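Local coordinates for Zn-dependent hydrolase, glyoxylase (PDB 6T5K), which probably hydrolyses the beta-lactam ring of antibiotics such as carbapenems, as a zinc-dependent class B beta-lactamase of the metallo-beta-lactamase superfamily, at residues A67-T72 with E110-R115; D143-K148 with V154-F159. One frame throughout, in Å; residues are numbered along the deposited sequence.

Interaction 1: A67-T72 with E110-R115; sequences AVVFDT and EAFHAR. With EDO (1,2-ethanediol), chain D; EDO (1,2-ethanediol), chain F.
Phe-112 reaches from helix 109-114 to the end of strand 66-70 and the turn after it, and meets Val-69 and Thr-72 with one side and the tip of its ring. Its CB points toward the strand, and CG lies beside the backbone N and anti to the carbonyl carbon (chi1 -77°), which turns the ring so that CZ reaches Val-69. Along one side of the ring, CD1 comes first, 4.0 Å from Thr-72 CG2, and CE1 follows at 3.7 Å from the same Thr-72 CG2. On the other side CE2 brushes Val-69 CG2 at 4.2 Å. CZ goes deepest, 4.0 Å from Val-69 CG1, with CB and CG2 of that valine scarcely farther off. Both residues meet the ring obliquely.

This is one helix-on-sheet layer of the alpha-beta/beta-alpha sandwich of metallo-beta-lactamases. Thr-79 and Leu-83 of helix 76-88, Val-96 of strand 92-98 and Ile-117 also pack on Phe-112, so the ring is buried where two helices meet the sheet. Thr-72 presents its methyl to Phe-112 while its OG1, placed between the backbone N and the carbonyl carbon (chi1 68°), hydrogen-bonds Gly-108 N.

On the outer side of the helix, His-113 ND1 gives a nearly straight bond, 2.9 Å long, to O2 of an ethanediol, chain F, in the plane of the imidazole. That same O2 donates to Glu-110 OE1 at 2.6 Å, and His-113 NE2 is hydrogen-bonded to Ser-119 OG.

Interaction 2: D143-K148 with V154-F159; sequences DELTLK and VFVHYF. With EDO (1,2-ethanediol), chain E; EDO (1,2-ethanediol), chain C.
Glu-144 and His-157 form a non-hydrogen-bonded antiparallel pair whose side chains are bonded directly: His-157 ND1 donates to Glu-144 OE1 at 2.6 Å. The acceptor lies in the imidazole plane, but the donor meets the carboxylate on its anti side, 31° out of the carboxylate plane, with the two planes 74° apart. Glu-144 gets there with CG anti to its own N (chi1 177°) and an extended chain. Its OE2 takes a second bond, 2.6 Å from O1 of an ethanediol, chain C, whose C2 sits over one face of Phe-155. Both bonds hold for the conformer described; in the other the carboxylate may lie differently. Thr-146 OG1 is 3.4 Å from Phe-155 CE1.

Paired backbone bonds, Leu-145 with Val-156 and Leu-147 with Val-154, keep the register. Tyr-158 N binds Asp-143 O. The imidazole lies between Asp-143 O on one face and Phe-159 CZ on the other, both toward the rim, with His-157 CD2 over the phenyl centre.

Leu-145, Leu-147, Val-154 and Val-156 line the other side of this beta hairpin. Leu-147, Val-154 and Val-156 pack on strand 66-70, Leu-147 and Val-156 also on Val-97 of strand 92-98, while Phe-159 nests against helix 201-212.

In the fold
Strand 66-70 joins the two contacts. Val-69 faces helix 109-114 in interaction 1, whereas Val-68 and Phe-70 turn to the opposite side and meet the hairpin of interaction 2: Phe-70 CZ is 3.5 Å from Val-154 CG2, and Val-68 CG1 is 3.9 Å from Val-154 CG1. The centres of the contacts are about 17 Å apart, one on the helix side of the sheet, the other with one face of its hairpin in the inter-sheet core. The side chain of Thr-72 is about 7 Å from that of Asp-104 and 11 Å from a zinc ion; that of Tyr-158 is about 8 Å from that of His-100 and 13 Å from a zinc ion. Both contacts stand outside the metal's first shell.

Interaction 1: A67-T72 with E110-R115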
loop_
_atom_site.group_PDB
_atom_site.type_symbol
_atom_site.label_atom_id
_atom_site.label_comp_id
_atom_site.label_asym_id
_atom_site.label_seq_id
_atom_site.Cartn_x
_atom_site.Cartn_y
_atom_site.Cartn_z
ATOM N N ALA A 67 10.574 -1.674 10.744
ATOM C CA ALA A 67 9.603 -1.141 9.807
ATOM C C ALA A 67 9.310 -2.129 8.691
ATOM O O ALA A 67 10.172 -2.906 8.266
ATOM C CB ALA A 67 10.129 0.148 9.189
ATOM N N VAL A 68 8.056 -2.106 8.232
ATOM C CA VAL A 68 7.659 -2.781 7.002
ATOM C C VAL A 68 6.984 -1.770 6.090
ATOM O O VAL A 68 6.186 -0.955 6.549
ATOM C CB VAL A 68 6.709 -3.948 7.311
ATOM C CG1 VAL A 68 6.080 -4.475 6.026
ATOM C CG2 VAL A 68 7.448 -5.040 8.108
ATOM N N VAL A 69 7.334 -1.796 4.809
ATOM C CA VAL A 69 6.808 -0.853 3.831
ATOM C C VAL A 69 5.833 -1.562 2.894
ATOM O O VAL A 69 6.115 -2.658 2.401
ATOM C CB VAL A 69 7.958 -0.206 3.043
ATOM C CG1 VAL A 69 7.421 0.735 1.977
ATOM C CG2 VAL A 69 8.916 0.505 3.980
ATOM N N PHE A 70 4.703 -0.914 2.640
ATOM C CA PHE A 70 3.725 -1.344 1.652
ATOM C C PHE A 70 3.780 -0.366 0.500
ATOM O O PHE A 70 3.510 0.825 0.689
ATOM C CB PHE A 70 2.312 -1.361 2.236
ATOM C CG PHE A 70 2.068 -2.530 3.140
ATOM C CD1 PHE A 70 2.566 -2.538 4.425
ATOM C CD2 PHE A 70 1.371 -3.661 2.684
ATOM C CE1 PHE A 70 2.369 -3.618 5.237
ATOM C CE2 PHE A 70 1.212 -4.733 3.496
ATOM C CZ PHE A 70 1.678 -4.695 4.786
ATOM N N ASP A 71 4.133 -0.892 -0.671
ATOM C CA ASP A 71 4.319 -0.189 -1.935
ATOM C C ASP A 71 5.585 0.657 -1.934
ATOM O O ASP A 71 5.959 1.275 -0.924
ATOM C CB ASP A 71 3.124 0.671 -2.327
ATOM C CG ASP A 71 1.948 -0.140 -2.837
ATOM O OD1 ASP A 71 1.997 -1.387 -2.814
ATOM O OD2 ASP A 71 0.951 0.497 -3.249
ATOM N N THR A 72 6.236 0.664 -3.058
ATOM C CA THR A 72 7.285 1.639 -3.290
ATOM C C THR A 72 6.686 2.864 -3.968
ATOM O O THR A 72 5.649 2.766 -4.634
ATOM C CB THR A 72 8.372 1.078 -4.208
ATOM O OG1 THR A 72 7.863 0.876 -5.533
ATOM C CG2 THR A 72 8.895 -0.240 -3.697
ATOM N N GLU A 110 14.141 -2.351 -6.674
ATOM C CA GLU A 110 15.578 -2.616 -6.681
ATOM C C GLU A 110 16.291 -1.867 -5.555
ATOM O O GLU A 110 17.317 -2.342 -5.047
ATOM C CB GLU A 110 16.202 -2.288 -8.040
ATOM C CG GLU A 110 17.725 -2.169 -8.015
ATOM C CD GLU A 110 18.468 -3.460 -7.613
ATOM O OE1 GLU A 110 17.875 -4.564 -7.611
ATOM O OE2 GLU A 110 19.676 -3.363 -7.318
ATOM N N ALA A 111 15.765 -0.711 -5.138
ATOM C CA ALA A 111 16.352 -0.010 -4.007
ATOM C C ALA A 111 16.269 -0.845 -2.733
ATOM O O ALA A 111 17.156 -0.783 -1.882
ATOM C CB ALA A 111 15.676 1.347 -3.819
ATOM N N PHE A 112 15.186 -1.600 -2.565
ATOM C CA PHE A 112 15.087 -2.494 -1.421
ATOM C C PHE A 112 16.014 -3.685 -1.597
ATOM O O PHE A 112 16.746 -4.060 -0.670
ATOM C CB PHE A 112 13.643 -2.958 -1.256
ATOM C CG PHE A 112 12.752 -1.929 -0.643
ATOM C CD1 PHE A 112 12.135 -0.962 -1.419
ATOM C CD2 PHE A 112 12.533 -1.915 0.721
ATOM C CE1 PHE A 112 11.307 -0.015 -0.844
ATOM C CE2 PHE A 112 11.717 -0.967 1.288
ATOM C CZ PHE A 112 11.109 -0.017 0.497
ATOM N N HIS A 113 16.019 -4.268 -2.794
ATOM C CA HIS A 113 16.825 -5.446 -3.031
ATOM C C HIS A 113 18.300 -5.131 -2.859
ATOM O O HIS A 113 19.039 -5.920 -2.272
ATOM C CB HIS A 113 16.540 -5.959 -4.427
ATOM C CG HIS A 113 15.137 -6.438 -4.619
ATOM N ND1 HIS A 113 14.595 -6.653 -5.864
ATOM C CD2 HIS A 113 14.167 -6.758 -3.720
ATOM C CE1 HIS A 113 13.346 -7.069 -5.727
ATOM N NE2 HIS A 113 13.056 -7.126 -4.437
ATOM N N ALA A 114 18.735 -3.965 -3.315
ATOM C CA ALA A 114 20.135 -3.580 -3.165
ATOM C C ALA A 114 20.577 -3.609 -1.706
ATOM O O ALA A 114 21.759 -3.853 -1.408
ATOM C CB ALA A 114 20.304 -2.172 -3.714
ATOM N N ARG A 115 19.656 -3.338 -0.792
ATOM C CA ARG A 115 19.910 -3.326 0.637
ATOM C C ARG A 115 19.623 -4.665 1.303
ATOM O O ARG A 115 19.661 -4.754 2.540
ATOM C CB ARG A 115 19.062 -2.235 1.291
ATOM C CG ARG A 115 19.487 -0.829 0.903
ATOM C CD ARG A 115 18.395 0.200 1.222
ATOM N NE ARG A 115 18.888 1.554 1.092
ATOM C CZ ARG A 115 18.971 2.217 -0.058
ATOM N NH1 ARG A 115 18.557 1.656 -1.185
ATOM N NH2 ARG A 115 19.484 3.449 -0.077
HETATM C C1 EDO D . 21.336 -7.081 -3.587
HETATM O O1 EDO D . 22.515 -6.637 -2.904
HETATM C C2 EDO D . 21.488 -6.865 -5.094
HETATM O O2 EDO D . 20.214 -6.632 -5.710
HETATM C C1 EDO F . 14.312 -6.124 -10.498
HETATM O O1 EDO F . 13.560 -7.365 -10.631
HETATM C C2 EDO F . 14.516 -5.599 -9.054
HETATM O O2 EDO F . 15.807 -5.897 -8.402
#

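Interaction 2: D143-K148 with V154-F159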
loop_
_atom_site.group_PDB
_atom_site.type_symbol
_atom_site.label_atom_id
_atom_site.label_comp_id
_atom_site.label_asym_id
_atom_site.label_seq_id
_atom_site.Cartn_x
_atom_site.Cartn_y
_atom_site.Cartn_z
ATOM N N ASP A 143 -2.211 -16.402 -0.070
ATOM C CA ASP A 143 -3.394 -16.238 0.751
ATOM C C ASP A 143 -3.312 -15.114 1.764
ATOM O O ASP A 143 -3.999 -14.075 1.553
ATOM C CB ASP A 143 -3.531 -17.584 1.466
ATOM C CG ASP A 143 -2.163 -18.222 1.809
ATOM O OD1 ASP A 143 -1.194 -17.964 1.076
ATOM O OD2 ASP A 143 -2.082 -18.960 2.856
ATOM N N GLU A 144 -2.615 -15.429 2.895
ATOM C CA GLU A 144 -2.284 -14.476 3.955
ATOM C C GLU A 144 -0.863 -14.674 4.466
ATOM O O GLU A 144 -0.512 -15.746 4.962
ATOM C CB GLU A 144 -3.269 -14.499 5.140
ATOM C CG GLU A 144 -2.824 -13.511 6.291
ATOM C CD GLU A 144 -3.898 -13.209 7.340
ATOM O OE1 GLU A 144 -4.852 -12.470 7.038
ATOM O OE2 GLU A 144 -3.776 -13.684 8.495
ATOM N N LEU A 145 -0.142 -13.572 4.533
ATOM C CA LEU A 145 1.250 -13.497 4.920
ATOM C C LEU A 145 1.322 -12.686 6.205
ATOM O O LEU A 145 0.678 -11.626 6.318
ATOM C CB LEU A 145 2.022 -12.780 3.832
ATOM C CG LEU A 145 3.489 -12.452 4.090
ATOM C CD1 LEU A 145 4.302 -13.715 4.117
ATOM C CD2 LEU A 145 4.022 -11.475 3.053
ATOM N N THR A 146 2.084 -13.185 7.174
ATOM C CA THR A 146 2.358 -12.467 8.404
ATOM C C THR A 146 3.788 -11.946 8.342
ATOM O O THR A 146 4.717 -12.713 8.070
ATOM C CB THR A 146 2.208 -13.385 9.611
ATOM O OG1 THR A 146 0.888 -13.933 9.638
ATOM C CG2 THR A 146 2.446 -12.616 10.863
ATOM N N LEU A 147 3.951 -10.647 8.571
ATOM C CA LEU A 147 5.266 -10.024 8.589
ATOM C C LEU A 147 5.485 -9.379 9.949
ATOM O O LEU A 147 4.735 -8.478 10.354
ATOM C CB LEU A 147 5.402 -8.988 7.483
ATOM C CG LEU A 147 5.423 -9.553 6.083
ATOM C CD1 LEU A 147 5.346 -8.416 5.082
ATOM C CD2 LEU A 147 6.645 -10.405 5.821
ATOM N N LYS A 148 6.536 -9.819 10.626
ATOM C CA LYS A 148 6.891 -9.276 11.922
ATOM C C LYS A 148 7.384 -7.843 11.778
ATOM O O LYS A 148 8.169 -7.509 10.876
ATOM C CB LYS A 148 7.976 -10.155 12.546
ATOM C CG LYS A 148 8.421 -9.768 13.930
ATOM C CD LYS A 148 9.503 -10.707 14.455
ATOM C CE LYS A 148 9.962 -10.355 15.865
ATOM N NZ LYS A 148 8.836 -10.589 16.856
ATOM N N VAL A 154 2.182 -7.128 10.803
ATOM C CA VAL A 154 1.257 -6.647 9.793
ATOM C C VAL A 154 0.945 -7.848 8.918
ATOM O O VAL A 154 1.774 -8.743 8.740
ATOM C CB VAL A 154 1.855 -5.455 8.997
ATOM C CG1 VAL A 154 3.128 -5.879 8.225
ATOM C CG2 VAL A 154 0.774 -4.786 8.131
ATOM N N PHE A 155 -0.261 -7.855 8.360
ATOM C CA PHE A 155 -0.805 -8.982 7.616
ATOM C C PHE A 155 -1.110 -8.553 6.195
ATOM O O PHE A 155 -1.604 -7.449 5.958
ATOM C CB PHE A 155 -2.068 -9.478 8.333
ATOM C CG PHE A 155 -1.769 -9.953 9.727
ATOM C CD1 PHE A 155 -1.393 -11.266 9.957
ATOM C CD2 PHE A 155 -1.721 -9.051 10.779
ATOM C CE1 PHE A 155 -1.037 -11.689 11.219
ATOM C CE2 PHE A 155 -1.352 -9.460 12.037
ATOM C CZ PHE A 155 -1.040 -10.789 12.273
ATOM N N VAL A 156 -0.794 -9.417 5.248
ATOM C CA VAL A 156 -1.071 -9.147 3.851
ATOM C C VAL A 156 -2.057 -10.209 3.410
ATOM O O VAL A 156 -1.869 -11.385 3.738
ATOM C CB VAL A 156 0.211 -9.185 2.993
ATOM C CG1 VAL A 156 -0.056 -8.448 1.690
ATOM C CG2 VAL A 156 1.404 -8.617 3.738
ATOM N N HIS A 157 -3.139 -9.796 2.747
ATOM C CA HIS A 157 -4.239 -10.721 2.513
ATOM C C HIS A 157 -4.861 -10.483 1.156
ATOM O O HIS A 157 -5.102 -9.337 0.788
ATOM C CB HIS A 157 -5.288 -10.554 3.611
ATOM C CG HIS A 157 -6.249 -11.690 3.750
ATOM N ND1 HIS A 157 -6.349 -12.418 4.912
ATOM C CD2 HIS A 157 -7.184 -12.188 2.909
ATOM C CE1 HIS A 157 -7.306 -13.318 4.782
ATOM N NE2 HIS A 157 -7.819 -13.212 3.575
ATOM N N TYR A 158 -5.093 -11.579 0.427
ATOM C CA TYR A 158 -5.820 -11.555 -0.835
ATOM C C TYR A 158 -7.294 -11.865 -0.591
ATOM O O TYR A 158 -7.635 -12.925 -0.051
ATOM C CB TYR A 158 -5.217 -12.575 -1.804
ATOM C CG TYR A 158 -5.845 -12.565 -3.155
ATOM C CD1 TYR A 158 -5.667 -11.477 -4.022
ATOM C CD2 TYR A 158 -6.626 -13.640 -3.586
ATOM C CE1 TYR A 158 -6.243 -11.453 -5.263
ATOM C CE2 TYR A 158 -7.210 -13.629 -4.844
ATOM C CZ TYR A 158 -7.006 -12.539 -5.672
ATOM O OH TYR A 158 -7.578 -12.533 -6.900
ATOM N N PHE A 159 -8.152 -10.958 -1.026
ATOM C CA PHE A 159 -9.590 -11.114 -0.913
ATOM C C PHE A 159 -10.284 -11.218 -2.260
ATOM O O PHE A 159 -11.521 -11.331 -2.285
ATOM C CB PHE A 159 -10.170 -9.918 -0.172
ATOM C CG PHE A 159 -9.946 -9.952 1.305
ATOM C CD1 PHE A 159 -10.757 -10.704 2.125
ATOM C CD2 PHE A 159 -8.917 -9.221 1.878
ATOM C CE1 PHE A 159 -10.572 -10.716 3.490
ATOM C CE2 PHE A 159 -8.746 -9.211 3.262
ATOM C CZ PHE A 159 -9.551 -9.978 4.056
HETATM C C1 EDO E . 9.457 -9.645 8.389
HETATM O O1 EDO E . 9.841 -9.112 9.645
HETATM C C2 EDO E . 9.509 -11.171 8.484
HETATM O O2 EDO E . 8.378 -11.663 9.230
HETATM C C1 EDO C . -5.018 -12.397 11.377
HETATM O O1 EDO C . -5.509 -13.199 10.310
HETATM C C2 EDO C . -5.163 -10.910 11.085
HETATM O O2 EDO C . -6.513 -10.592 10.681
#